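Local coordinates for CARDB domain-containing protein (Pyrococcus furiosus, PDB 3IDU) that is of unknown function but holds two manganese ions in a CARDB domain, an all-beta module that forms one part of a longer archaeal protein, at residues Leu19-Lys24 and Asn110-Asp115; Ala35-His40 and Phe80-Thr85; Val56-Thr61 and Tyr90-Thr95; Lys64-Ser69 and Lys76-Asn81. All blocks are in the same frame, centred on the assembly; numbering follows the deposited sequence.

Contact 1 (Leu19-Lys24 and Asn110-Asp115). With MN (manganese (II) ion), chain C.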
loop_
_atom_site.group_PDB
_atom_site.type_symbol
_atom_site.label_atom_id
_atom_site.label_comp_id
_atom_site.label_asym_id
_atom_site.label_seq_id
_atom_site.Cartn_x
_atom_site.Cartn_y
_atom_site.Cartn_z
ATOM N N LEU A 19 -2.484 10.190 3.440
ATOM C CA LEU A 19 -1.803 8.966 3.090
ATOM C C LEU A 19 -2.689 8.044 2.278
ATOM O O LEU A 19 -3.874 7.904 2.556
ATOM C CB LEU A 19 -1.374 8.264 4.372
ATOM C CG LEU A 19 -0.426 9.090 5.236
ATOM C CD1 LEU A 19 -0.363 8.519 6.645
ATOM C CD2 LEU A 19 0.954 9.092 4.592
ATOM N N THR A 20 -2.103 7.408 1.272
ATOM C CA THR A 20 -2.843 6.475 0.440
ATOM C C THR A 20 -1.909 5.336 0.051
ATOM O O THR A 20 -0.688 5.487 0.089
ATOM C CB THR A 20 -3.376 7.152 -0.838
ATOM O OG1 THR A 20 -4.393 6.326 -1.421
ATOM C CG2 THR A 20 -2.256 7.338 -1.843
ATOM N N VAL A 21 -2.481 4.198 -0.321
ATOM C CA VAL A 21 -1.685 3.043 -0.720
ATOM C C VAL A 21 -2.293 2.327 -1.918
ATOM O O VAL A 21 -3.511 2.319 -2.106
ATOM C CB VAL A 21 -1.550 2.014 0.424
ATOM C CG1 VAL A 21 -0.693 2.571 1.538
ATOM C CG2 VAL A 21 -2.930 1.635 0.944
ATOM N N GLU A 22 -1.425 1.721 -2.722
ATOM C CA GLU A 22 -1.843 0.977 -3.901
ATOM C C GLU A 22 -0.845 -0.160 -4.090
ATOM O O GLU A 22 0.352 0.013 -3.859
ATOM C CB GLU A 22 -1.827 1.873 -5.141
ATOM C CG GLU A 22 -2.815 1.450 -6.217
ATOM C CD GLU A 22 -2.483 2.029 -7.583
ATOM O OE1 GLU A 22 -2.021 3.184 -7.647
ATOM O OE2 GLU A 22 -2.694 1.326 -8.591
ATOM N N ILE A 23 -1.340 -1.322 -4.503
ATOM C CA ILE A 23 -0.486 -2.485 -4.728
ATOM C C ILE A 23 -0.377 -2.735 -6.227
ATOM O O ILE A 23 -1.361 -2.603 -6.951
ATOM C CB ILE A 23 -1.090 -3.749 -4.092
ATOM C CG1 ILE A 23 -1.198 -3.578 -2.576
ATOM C CG2 ILE A 23 -0.246 -4.964 -4.460
ATOM C CD1 ILE A 23 -2.227 -4.494 -1.943
ATOM N N LYS A 24 0.818 -3.084 -6.692
ATOM C CA LYS A 24 1.021 -3.380 -8.107
ATOM C C LYS A 24 1.879 -4.627 -8.261
ATOM O O LYS A 24 2.864 -4.806 -7.546
ATOM C CB LYS A 24 1.689 -2.203 -8.825
ATOM C CG LYS A 24 0.833 -0.957 -8.880
ATOM C CD LYS A 24 1.363 0.040 -9.892
ATOM C CE LYS A 24 0.493 1.286 -9.918
ATOM N NZ LYS A 24 0.914 2.229 -10.984
ATOM N N ASN A 110 -6.900 4.630 2.876
ATOM C CA ASN A 110 -5.686 4.098 3.485
ATOM C C ASN A 110 -5.559 2.588 3.353
ATOM O O ASN A 110 -4.658 1.992 3.939
ATOM C CB ASN A 110 -5.643 4.482 4.966
ATOM C CG ASN A 110 -5.381 5.956 5.178
ATOM O OD1 ASN A 110 -6.011 6.806 4.554
ATOM N ND2 ASN A 110 -4.453 6.267 6.072
ATOM N N VAL A 111 -6.449 1.965 2.588
ATOM C CA VAL A 111 -6.405 0.516 2.415
ATOM C C VAL A 111 -6.488 0.106 0.947
ATOM O O VAL A 111 -7.337 0.602 0.203
ATOM C CB VAL A 111 -7.563 -0.164 3.177
ATOM C CG1 VAL A 111 -7.506 -1.670 2.970
ATOM C CG2 VAL A 111 -7.482 0.172 4.658
ATOM N N ALA A 112 -5.601 -0.801 0.546
ATOM C CA ALA A 112 -5.560 -1.313 -0.816
ATOM C C ALA A 112 -5.916 -2.798 -0.809
ATOM O O ALA A 112 -5.625 -3.519 0.152
ATOM C CB ALA A 112 -4.169 -1.116 -1.414
ATOM N N THR A 113 -6.558 -3.246 -1.881
ATOM C CA THR A 113 -6.948 -4.642 -2.015
ATOM C C THR A 113 -6.486 -5.108 -3.388
ATOM O O THR A 113 -6.724 -4.437 -4.391
ATOM C CB THR A 113 -8.478 -4.803 -1.892
ATOM O OG1 THR A 113 -8.917 -4.213 -0.662
ATOM C CG2 THR A 113 -8.865 -6.277 -1.899
ATOM N N PHE A 114 -5.808 -6.247 -3.424
ATOM C CA PHE A 114 -5.298 -6.791 -4.671
ATOM C C PHE A 114 -5.411 -8.309 -4.620
ATOM O O PHE A 114 -4.881 -8.955 -3.716
ATOM C CB PHE A 114 -3.840 -6.356 -4.854
ATOM C CG PHE A 114 -3.307 -6.566 -6.239
ATOM C CD1 PHE A 114 -2.924 -7.831 -6.670
ATOM C CD2 PHE A 114 -3.203 -5.494 -7.123
ATOM C CE1 PHE A 114 -2.443 -8.032 -7.962
ATOM C CE2 PHE A 114 -2.723 -5.682 -8.419
ATOM C CZ PHE A 114 -2.344 -6.955 -8.839
ATOM N N ASP A 115 -6.118 -8.870 -5.594
ATOM C CA ASP A 115 -6.327 -10.308 -5.671
ATOM C C ASP A 115 -5.315 -10.994 -6.587
ATOM O O ASP A 115 -5.041 -10.525 -7.693
ATOM C CB ASP A 115 -7.758 -10.574 -6.141
ATOM C CG ASP A 115 -8.790 -10.106 -5.129
ATOM O OD1 ASP A 115 -9.786 -9.462 -5.527
ATOM O OD2 ASP A 115 -8.607 -10.385 -3.923
HETATM MN MN MN C . -5.654 8.766 3.608
#
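Residues 19-24 and 111-115 run nearly parallel, their axes 11° apart and 5.7 Å at closest approach, yet they belong to different sheets of the two-sheet sandwich of this CARDB domain, an E-set fold. Side chains, not backbone bonds, therefore join them. Ala112 CB fits against Val21, 3.8 Å from CG2. Ile23 carries most of the remaining contact: CG1 stands anti to its own carbonyl carbon (chi1 -62°), which lets CD1 lie 3.8 Å from Phe114 CB and touch Ala112 CB. Its CG2 lies against Phe114 CG, whose ring nears Ile23 O obliquely. Cutting Ile23 back to alanine would remove CG1, CG2 and CD1, and is likely to open a gap between Ala112 CB and Phe114 CB, leaving Ala112 mainly to Val21. At the other end manganese replaces apolar packing. The Leu19 carbonyl and the Asn110 side-chain amide share it with Asp18, Glu104, Asn106 and Asn109, and Asn110 ND2 donates to Val96 O. Leu19 O and Asn110 OD1 each bind the metal at 2.2 Å.

Contact 2 (Ala35-His40 and Phe80-Thr85)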
loop_
_atom_site.group_PDB
_atom_site.type_symbol
_atom_site.label_atom_id
_atom_site.label_comp_id
_atom_site.label_asym_id
_atom_site.label_seq_id
_atom_site.Cartn_x
_atom_site.Cartn_y
_atom_site.Cartn_z
ATOM N N ALA A 35 7.644 -14.043 -7.002
ATOM C CA ALA A 35 6.820 -12.965 -7.534
ATOM C C ALA A 35 7.196 -11.661 -6.834
ATOM O O ALA A 35 7.369 -11.627 -5.615
ATOM C CB ALA A 35 5.342 -13.276 -7.321
ATOM N N GLU A 36 7.321 -10.588 -7.609
ATOM C CA GLU A 36 7.687 -9.292 -7.054
ATOM C C GLU A 36 6.525 -8.306 -7.110
ATOM O O GLU A 36 5.942 -8.077 -8.170
ATOM C CB GLU A 36 8.893 -8.724 -7.812
ATOM C CG GLU A 36 10.121 -9.631 -7.780
ATOM C CD GLU A 36 11.293 -9.082 -8.577
ATOM O OE1 GLU A 36 12.346 -9.753 -8.621
ATOM O OE2 GLU A 36 11.162 -7.984 -9.157
ATOM N N TYR A 37 6.187 -7.730 -5.959
ATOM C CA TYR A 37 5.097 -6.764 -5.883
ATOM C C TYR A 37 5.601 -5.417 -5.407
ATOM O O TYR A 37 6.674 -5.321 -4.818
ATOM C CB TYR A 37 4.001 -7.248 -4.931
ATOM C CG TYR A 37 3.228 -8.440 -5.441
ATOM C CD1 TYR A 37 3.722 -9.736 -5.289
ATOM C CD2 TYR A 37 2.016 -8.269 -6.104
ATOM C CE1 TYR A 37 3.019 -10.835 -5.790
ATOM C CE2 TYR A 37 1.310 -9.356 -6.608
ATOM C CZ TYR A 37 1.816 -10.634 -6.449
ATOM O OH TYR A 37 1.121 -11.705 -6.961
ATOM N N GLU A 38 4.826 -4.374 -5.672
ATOM C CA GLU A 38 5.207 -3.039 -5.243
ATOM C C GLU A 38 4.062 -2.375 -4.503
ATOM O O GLU A 38 2.905 -2.449 -4.921
ATOM C CB GLU A 38 5.595 -2.167 -6.441
ATOM C CG GLU A 38 6.672 -2.759 -7.333
ATOM C CD GLU A 38 7.137 -1.786 -8.398
ATOM O OE1 GLU A 38 6.274 -1.179 -9.067
ATOM O OE2 GLU A 38 8.365 -1.636 -8.574
ATOM N N VAL A 39 4.393 -1.737 -3.389
ATOM C CA VAL A 39 3.401 -1.022 -2.610
ATOM C C VAL A 39 3.719 0.453 -2.822
ATOM O O VAL A 39 4.795 0.918 -2.454
ATOM C CB VAL A 39 3.497 -1.366 -1.110
ATOM C CG1 VAL A 39 2.477 -0.549 -0.330
ATOM C CG2 VAL A 39 3.241 -2.864 -0.901
ATOM N N HIS A 40 2.796 1.171 -3.456
ATOM C CA HIS A 40 2.972 2.593 -3.719
ATOM C C HIS A 40 2.281 3.392 -2.617
ATOM O O HIS A 40 1.055 3.405 -2.531
ATOM C CB HIS A 40 2.373 2.961 -5.082
ATOM C CG HIS A 40 3.108 2.367 -6.243
ATOM N ND1 HIS A 40 3.674 3.135 -7.237
ATOM C CD2 HIS A 40 3.400 1.080 -6.550
ATOM C CE1 HIS A 40 4.285 2.347 -8.106
ATOM N NE2 HIS A 40 4.134 1.096 -7.711
ATOM N N PHE A 80 8.351 -6.089 -2.068
ATOM C CA PHE A 80 8.370 -7.322 -1.298
ATOM C C PHE A 80 8.195 -8.484 -2.259
ATOM O O PHE A 80 7.420 -8.404 -3.217
ATOM C CB PHE A 80 7.271 -7.337 -0.221
ATOM C CG PHE A 80 5.869 -7.438 -0.763
ATOM C CD1 PHE A 80 5.148 -6.291 -1.086
ATOM C CD2 PHE A 80 5.263 -8.683 -0.935
ATOM C CE1 PHE A 80 3.842 -6.381 -1.571
ATOM C CE2 PHE A 80 3.959 -8.785 -1.420
ATOM C CZ PHE A 80 3.246 -7.631 -1.738
ATOM N N ASN A 81 8.940 -9.556 -2.019
ATOM C CA ASN A 81 8.847 -10.735 -2.866
ATOM C C ASN A 81 7.957 -11.758 -2.185
ATOM O O ASN A 81 7.874 -11.807 -0.959
ATOM C CB ASN A 81 10.230 -11.344 -3.109
ATOM C CG ASN A 81 11.207 -10.355 -3.717
ATOM O OD1 ASN A 81 10.836 -9.524 -4.553
ATOM N ND2 ASN A 81 12.470 -10.449 -3.311
ATOM N N TRP A 82 7.284 -12.571 -2.989
ATOM C CA TRP A 82 6.406 -13.598 -2.461
ATOM C C TRP A 82 6.451 -14.853 -3.321
ATOM O O TRP A 82 6.146 -14.816 -4.515
ATOM C CB TRP A 82 4.970 -13.082 -2.378
ATOM C CG TRP A 82 3.993 -14.106 -1.878
ATOM C CD1 TRP A 82 4.170 -14.970 -0.834
ATOM C CD2 TRP A 82 2.669 -14.338 -2.369
ATOM N NE1 TRP A 82 3.036 -15.724 -0.643
ATOM C CE2 TRP A 82 2.098 -15.357 -1.571
ATOM C CE3 TRP A 82 1.907 -13.785 -3.406
ATOM C CZ2 TRP A 82 0.800 -15.831 -1.776
ATOM C CZ3 TRP A 82 0.614 -14.254 -3.611
ATOM C CH2 TRP A 82 0.074 -15.270 -2.797
ATOM N N THR A 83 6.833 -15.962 -2.698
ATOM C CA THR A 83 6.911 -17.242 -3.383
ATOM C C THR A 83 5.847 -18.163 -2.798
ATOM O O THR A 83 6.082 -18.823 -1.783
ATOM C CB THR A 83 8.295 -17.891 -3.191
ATOM O OG1 THR A 83 9.318 -16.950 -3.545
ATOM C CG2 THR A 83 8.427 -19.123 -4.075
ATOM N N PRO A 84 4.654 -18.200 -3.419
ATOM C CA PRO A 84 3.527 -19.032 -2.983
ATOM C C PRO A 84 3.898 -20.509 -2.911
ATOM O O PRO A 84 4.687 -20.995 -3.722
ATOM C CB PRO A 84 2.469 -18.778 -4.054
ATOM C CG PRO A 84 2.766 -17.399 -4.504
ATOM C CD PRO A 84 4.271 -17.380 -4.582
ATOM N N THR A 85 3.313 -21.214 -1.945
ATOM C CA THR A 85 3.566 -22.640 -1.750
ATOM C C THR A 85 2.342 -23.479 -2.115
ATOM O O THR A 85 2.462 -24.671 -2.406
ATOM C CB THR A 85 3.924 -22.943 -0.286
ATOM O OG1 THR A 85 2.835 -22.551 0.558
ATOM C CG2 THR A 85 5.176 -22.186 0.132
#
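The ring of Phe80 takes Tyr37 CB over one face, the carbon lying 3.7 Å from the ring centroid in a CH-pi contact, and meets Val39 CG2 at its edge, 3.6 Å from CE1. Phe80 CG sits between its backbone N and carbonyl carbon (chi1 69°), a torsion that swings the ring across toward Tyr37 and Val39. The Tyr37 and Phe80 rings are nearly parallel, 11° apart, but so far slid that they scarcely overlap. Trp82 has Pro84 CG over the centre of one face and Tyr37 CE1 at its edge, 4.0 Å from CE3.

These rings share one side of an antiparallel pairing in which Ala35 with Trp82 and Tyr37 with Phe80 are hydrogen-bonded pairs. Tyr37 N reaches Phe80 O in an almost straight bond (3.1 Å, 170°), whereas Ala35 N approaches Trp82 O from above the carbonyl plane. On the other side, Glu36 and Asn81 lie alongside each other. Strand 35-43 is the middle member of a three-stranded sheet, between 19-24 and 75-82; in this beta sandwich the aromatic side faces the second sheet, where Val56, Ile58 and Val116 cover Phe80, Trp82 and Tyr37.

Contact 3 (Val56-Thr61 and Tyr90-Thr95)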
loop_
_atom_site.group_PDB
_atom_site.type_symbol
_atom_site.label_atom_id
_atom_site.label_comp_id
_atom_site.label_asym_id
_atom_site.label_seq_id
_atom_site.Cartn_x
_atom_site.Cartn_y
_atom_site.Cartn_z
ATOM N N VAL A 56 1.484 -5.078 4.918
ATOM C CA VAL A 56 0.968 -5.895 3.828
ATOM C C VAL A 56 0.473 -7.195 4.452
ATOM O O VAL A 56 1.152 -7.804 5.277
ATOM C CB VAL A 56 2.051 -6.194 2.756
ATOM C CG1 VAL A 56 1.615 -7.371 1.884
ATOM C CG2 VAL A 56 2.254 -4.970 1.879
ATOM N N TYR A 57 -0.731 -7.587 4.055
ATOM C CA TYR A 57 -1.386 -8.794 4.536
ATOM C C TYR A 57 -1.699 -9.689 3.352
ATOM O O TYR A 57 -1.985 -9.205 2.258
ATOM C CB TYR A 57 -2.720 -8.455 5.205
ATOM C CG TYR A 57 -2.644 -7.559 6.415
ATOM C CD1 TYR A 57 -2.534 -8.096 7.694
ATOM C CD2 TYR A 57 -2.713 -6.172 6.286
ATOM C CE1 TYR A 57 -2.499 -7.282 8.815
ATOM C CE2 TYR A 57 -2.677 -5.349 7.404
ATOM C CZ TYR A 57 -2.570 -5.909 8.666
ATOM O OH TYR A 57 -2.534 -5.090 9.769
ATOM N N ILE A 58 -1.655 -10.993 3.582
ATOM C CA ILE A 58 -1.984 -11.969 2.554
ATOM C C ILE A 58 -3.060 -12.838 3.201
ATOM O O ILE A 58 -2.793 -13.529 4.182
ATOM C CB ILE A 58 -0.747 -12.794 2.165
ATOM C CG1 ILE A 58 0.286 -11.867 1.510
ATOM C CG2 ILE A 58 -1.144 -13.930 1.229
ATOM C CD1 ILE A 58 1.576 -12.547 1.108
ATOM N N ASN A 59 -4.271 -12.785 2.650
ATOM C CA ASN A 59 -5.415 -13.517 3.191
ATOM C C ASN A 59 -5.620 -13.215 4.677
ATOM O O ASN A 59 -5.876 -14.110 5.488
ATOM C CB ASN A 59 -5.274 -15.025 2.942
ATOM C CG ASN A 59 -5.856 -15.444 1.599
ATOM O OD1 ASN A 59 -6.371 -14.610 0.852
ATOM N ND2 ASN A 59 -5.784 -16.735 1.289
ATOM N N GLY A 60 -5.495 -11.934 5.020
ATOM C CA GLY A 60 -5.703 -11.480 6.386
ATOM C C GLY A 60 -4.562 -11.634 7.366
ATOM O O GLY A 60 -4.613 -11.072 8.459
ATOM N N THR A 61 -3.539 -12.396 6.997
ATOM C CA THR A 61 -2.404 -12.597 7.889
ATOM C C THR A 61 -1.262 -11.660 7.499
ATOM O O THR A 61 -0.886 -11.581 6.334
ATOM C CB THR A 61 -1.925 -14.062 7.845
ATOM O OG1 THR A 61 -2.982 -14.917 8.307
ATOM C CG2 THR A 61 -0.699 -14.254 8.734
ATOM N N TYR A 90 -5.860 -15.732 -3.613
ATOM C CA TYR A 90 -5.366 -14.994 -2.459
ATOM C C TYR A 90 -5.676 -13.502 -2.553
ATOM O O TYR A 90 -5.664 -12.924 -3.639
ATOM C CB TYR A 90 -3.853 -15.195 -2.330
ATOM C CG TYR A 90 -3.438 -16.621 -2.042
ATOM C CD1 TYR A 90 -3.178 -17.042 -0.739
ATOM C CD2 TYR A 90 -3.309 -17.552 -3.072
ATOM C CE1 TYR A 90 -2.798 -18.355 -0.466
ATOM C CE2 TYR A 90 -2.931 -18.868 -2.813
ATOM C CZ TYR A 90 -2.676 -19.262 -1.509
ATOM O OH TYR A 90 -2.299 -20.561 -1.250
ATOM N N ARG A 91 -5.957 -12.887 -1.408
ATOM C CA ARG A 91 -6.253 -11.458 -1.348
ATOM C C ARG A 91 -5.130 -10.729 -0.619
ATOM O O ARG A 91 -4.842 -11.014 0.543
ATOM C CB ARG A 91 -7.580 -11.218 -0.621
ATOM C CG ARG A 91 -7.895 -9.742 -0.379
ATOM C CD ARG A 91 -9.255 -9.540 0.295
ATOM N NE ARG A 91 -10.369 -9.998 -0.535
ATOM C CZ ARG A 91 -10.847 -11.241 -0.546
ATOM N NH1 ARG A 91 -10.311 -12.170 0.235
ATOM N NH2 ARG A 91 -11.864 -11.556 -1.339
ATOM N N ILE A 92 -4.481 -9.800 -1.312
ATOM C CA ILE A 92 -3.399 -9.028 -0.711
ATOM C C ILE A 92 -3.972 -7.686 -0.267
ATOM O O ILE A 92 -4.666 -7.019 -1.032
ATOM C CB ILE A 92 -2.242 -8.750 -1.718
ATOM C CG1 ILE A 92 -1.548 -10.056 -2.121
ATOM C CG2 ILE A 92 -1.187 -7.855 -1.070
ATOM C CD1 ILE A 92 -2.435 -11.056 -2.809
ATOM N N ASN A 93 -3.699 -7.306 0.976
ATOM C CA ASN A 93 -4.160 -6.034 1.497
ATOM C C ASN A 93 -2.944 -5.234 1.917
ATOM O O ASN A 93 -1.958 -5.789 2.393
ATOM C CB ASN A 93 -5.073 -6.207 2.723
ATOM C CG ASN A 93 -6.498 -6.587 2.354
ATOM O OD1 ASN A 93 -6.978 -7.660 2.716
ATOM N ND2 ASN A 93 -7.183 -5.703 1.637
ATOM N N ALA A 94 -3.013 -3.924 1.718
ATOM C CA ALA A 94 -1.934 -3.042 2.116
ATOM C C ALA A 94 -2.604 -1.914 2.882
ATOM O O ALA A 94 -3.654 -1.418 2.474
ATOM C CB ALA A 94 -1.204 -2.503 0.895
ATOM N N THR A 95 -2.021 -1.529 4.008
ATOM C CA THR A 95 -2.595 -0.454 4.804
ATOM C C THR A 95 -1.532 0.540 5.230
ATOM O O THR A 95 -0.361 0.190 5.383
ATOM C CB THR A 95 -3.261 -0.987 6.092
ATOM O OG1 THR A 95 -2.249 -1.442 7.002
ATOM C CG2 THR A 95 -4.196 -2.146 5.773
HETATM O O HOH W 1 -5.086 -9.804 3.028
#
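Backbone hydrogen bonds come first: Tyr57 and Asn93 form a hydrogen-bonded antiparallel pair, with Tyr57 N to Asn93 O at 2.7 Å and Asn93 N returning to Tyr57 O. Beyond it, Asn59 N donates to Arg91 O at 2.8 Å. The side chain of Asn59 then takes over from the main chain, its OD1 accepting Arg91 N at 2.9 Å in a fairly straight bond (166°). A water bound to Gly60 N, Arg91 O and Asn93 OD1 fills in beside these bonds, while Asn93 ND2 donates to the carbonyl of Ala112.

Strand 49-58 ends here in a type I' turn from Ile58 to Thr61, the tight reversal of a beta hairpin leading into strand 61-70; strand 88-96 pairs with 49-58 on the side away from 61-70.

Apolar contacts occupy the side of Val56, Ile58 and Ile92, which faces the other sheet. Val56 CG1 lies 4.1 Å from Ile92 CG2, and Ile58 CG2 reaches Tyr90 CD1. Tyr90 CG, anti to its carbonyl carbon (chi1 -64°), sets the ring beside the Asn59 amide, only 20° from its plane, with ND2 3.3 Å from CD1. A serine in place of Tyr90 would take the ring away, and is likely to leave the Asn59 amide held mainly by Arg91 N and to cost Trp82 its edge-to-face partner. On the opposite side, Thr95 CG2 meets the edge of the Tyr57 ring, 3.9 Å from CE2, and the hydroxyls of Tyr57 and Thr95 both bond to the Glu98 carboxylate.

Contact 4 (Lys64-Ser69 and Lys76-Asn81)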
loop_
_atom_site.group_PDB
_atom_site.type_symbol
_atom_site.label_atom_id
_atom_site.label_comp_id
_atom_site.label_asym_id
_atom_site.label_seq_id
_atom_site.Cartn_x
_atom_site.Cartn_y
_atom_site.Cartn_z
ATOM N N LYS A 64 4.354 -8.402 5.802
ATOM C CA LYS A 64 5.520 -7.542 5.942
ATOM C C LYS A 64 5.133 -6.170 6.460
ATOM O O LYS A 64 4.017 -5.702 6.238
ATOM C CB LYS A 64 6.231 -7.414 4.591
ATOM C CG LYS A 64 7.612 -6.775 4.646
ATOM C CD LYS A 64 8.265 -6.804 3.272
ATOM C CE LYS A 64 9.639 -6.151 3.283
ATOM N NZ LYS A 64 10.268 -6.156 1.931
ATOM N N ASN A 65 6.059 -5.530 7.164
ATOM C CA ASN A 65 5.795 -4.206 7.696
ATOM C C ASN A 65 6.939 -3.245 7.425
ATOM O O ASN A 65 8.104 -3.642 7.331
ATOM C CB ASN A 65 5.487 -4.277 9.200
ATOM C CG ASN A 65 6.504 -5.082 9.970
ATOM O OD1 ASN A 65 7.696 -4.769 9.962
ATOM N ND2 ASN A 65 6.038 -6.127 10.652
ATOM N N TRP A 66 6.578 -1.977 7.272
ATOM C CA TRP A 66 7.521 -0.900 6.998
ATOM C C TRP A 66 7.156 0.300 7.852
ATOM O O TRP A 66 6.006 0.473 8.251
ATOM C CB TRP A 66 7.413 -0.431 5.549
ATOM C CG TRP A 66 7.787 -1.400 4.489
ATOM C CD1 TRP A 66 8.987 -1.484 3.846
ATOM C CD2 TRP A 66 6.925 -2.347 3.855
ATOM N NE1 TRP A 66 8.923 -2.415 2.841
ATOM C CE2 TRP A 66 7.668 -2.964 2.826
ATOM C CE3 TRP A 66 5.592 -2.735 4.055
ATOM C CZ2 TRP A 66 7.124 -3.946 1.993
ATOM C CZ3 TRP A 66 5.052 -3.708 3.231
ATOM C CH2 TRP A 66 5.819 -4.305 2.210
ATOM N N THR A 67 8.149 1.140 8.103
ATOM C CA THR A 67 7.958 2.379 8.839
ATOM C C THR A 67 8.523 3.400 7.861
ATOM O O THR A 67 9.724 3.388 7.586
ATOM C CB THR A 67 8.782 2.393 10.144
ATOM O OG1 THR A 67 8.183 1.511 11.100
ATOM C CG2 THR A 67 8.853 3.796 10.725
ATOM N N VAL A 68 7.675 4.267 7.314
ATOM C CA VAL A 68 8.166 5.238 6.345
ATOM C C VAL A 68 7.806 6.677 6.656
ATOM O O VAL A 68 6.953 6.955 7.497
ATOM C CB VAL A 68 7.650 4.933 4.918
ATOM C CG1 VAL A 68 7.952 3.493 4.552
ATOM C CG2 VAL A 68 6.167 5.220 4.826
ATOM N N SER A 69 8.496 7.586 5.976
ATOM C CA SER A 69 8.247 9.005 6.120
ATOM C C SER A 69 7.876 9.490 4.732
ATOM O O SER A 69 8.338 8.936 3.734
ATOM C CB SER A 69 9.498 9.740 6.607
ATOM O OG SER A 69 10.551 9.610 5.668
ATOM N N LYS A 76 6.487 6.920 -2.390
ATOM C CA LYS A 76 7.566 5.957 -2.241
ATOM C C LYS A 76 7.069 4.597 -2.688
ATOM O O LYS A 76 5.893 4.263 -2.518
ATOM C CB LYS A 76 8.051 5.898 -0.791
ATOM C CG LYS A 76 8.910 7.084 -0.389
ATOM C CD LYS A 76 9.414 6.982 1.049
ATOM C CE LYS A 76 10.360 8.138 1.356
ATOM N NZ LYS A 76 10.826 8.158 2.770
ATOM N N VAL A 77 7.970 3.827 -3.288
ATOM C CA VAL A 77 7.642 2.497 -3.761
ATOM C C VAL A 77 8.338 1.487 -2.867
ATOM O O VAL A 77 9.568 1.434 -2.795
ATOM C CB VAL A 77 8.096 2.284 -5.227
ATOM C CG1 VAL A 77 7.718 0.881 -5.693
ATOM C CG2 VAL A 77 7.448 3.327 -6.125
ATOM N N LEU A 78 7.532 0.711 -2.156
ATOM C CA LEU A 78 8.035 -0.313 -1.256
ATOM C C LEU A 78 7.907 -1.628 -2.000
ATOM O O LEU A 78 6.939 -1.844 -2.725
ATOM C CB LEU A 78 7.187 -0.355 0.014
ATOM C CG LEU A 78 6.989 0.978 0.738
ATOM C CD1 LEU A 78 6.177 0.736 1.999
ATOM C CD2 LEU A 78 8.339 1.593 1.078
ATOM N N THR A 79 8.878 -2.512 -1.834
ATOM C CA THR A 79 8.813 -3.779 -2.534
ATOM C C THR A 79 8.859 -4.964 -1.591
ATOM O O THR A 79 9.327 -4.859 -0.457
ATOM C CB THR A 79 9.974 -3.921 -3.532
ATOM O OG1 THR A 79 11.215 -3.885 -2.818
ATOM C CG2 THR A 79 9.942 -2.792 -4.550
ATOM N N PHE A 80 8.351 -6.089 -2.068
ATOM C CA PHE A 80 8.370 -7.322 -1.298
ATOM C C PHE A 80 8.195 -8.484 -2.259
ATOM O O PHE A 80 7.420 -8.404 -3.217
ATOM C CB PHE A 80 7.271 -7.337 -0.221
ATOM C CG PHE A 80 5.869 -7.438 -0.763
ATOM C CD1 PHE A 80 5.148 -6.291 -1.086
ATOM C CD2 PHE A 80 5.263 -8.683 -0.935
ATOM C CE1 PHE A 80 3.842 -6.381 -1.571
ATOM C CE2 PHE A 80 3.959 -8.785 -1.420
ATOM C CZ PHE A 80 3.246 -7.631 -1.738
ATOM N N ASN A 81 8.940 -9.556 -2.019
ATOM C CA ASN A 81 8.847 -10.735 -2.866
ATOM C C ASN A 81 7.957 -11.758 -2.185
ATOM O O ASN A 81 7.874 -11.807 -0.959
ATOM C CB ASN A 81 10.230 -11.344 -3.109
ATOM C CG ASN A 81 11.207 -10.355 -3.717
ATOM O OD1 ASN A 81 10.836 -9.524 -4.553
ATOM N ND2 ASN A 81 12.470 -10.449 -3.311
HETATM O O HOH W 2 10.207 -9.191 1.001
#
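Trp66 and Leu78 make the tight centre, pointing opposite ways and passing alongside each other. Leu78 CD1 sits over one face of the indole, 3.8 Å from the five-membered-ring centroid and 18° off its normal; Lys64 CG covers the opposite face. Val68 CG1 meets Leu78 CD2 tip to tip at 4.0 Å, and the indole edge takes Phe80 CD1, 3.9 Å from CH2.

Strands 61-70 and 75-82 are the outermost strands of different sheets, and their side chains close one side of the beta sandwich; their axes, 9.2 Å apart at closest approach, lie too far for backbone pairing.

The aliphatic chain of Lys64 is still packed, CD lying 3.7 Å from Phe80 CB, and the polar lysine ends form the looser rim toward solvent. Extended throughout, with CG opposite the backbone N (chi1 -168°), Lys64 brings NZ to Thr79 O at 2.9 Å, in the carbonyl plane, and to a water shared with Asn81 N. Lys76 crosses from the other strand, NZ donating to Ser69 O at 2.8 Å.

Contacts 1 and 4 both bridge the two sheets of the sandwich through side chains, whereas contacts 2 and 3 are antiparallel pairings within one sheet each, partly buried, with one face turned to the other sheet and a more exposed opposite face. Contact 1 lies nearest the centre of the domain and combines a small apolar core with metal coordination; contact 4, between the outermost strands 61-70 and 75-82, is a surface contact closed by lysine-to-carbonyl bonds. Contacts 2 and 4 share Phe80, whose ring meets Tyr37 and Val39 in one while CB and CD1 meet Lys64 and Trp66 in the other. Contact 3 abuts contact 1 through backbone bonds, and contact 2 where Val56 meets Val39 and Trp82 meets Tyr90.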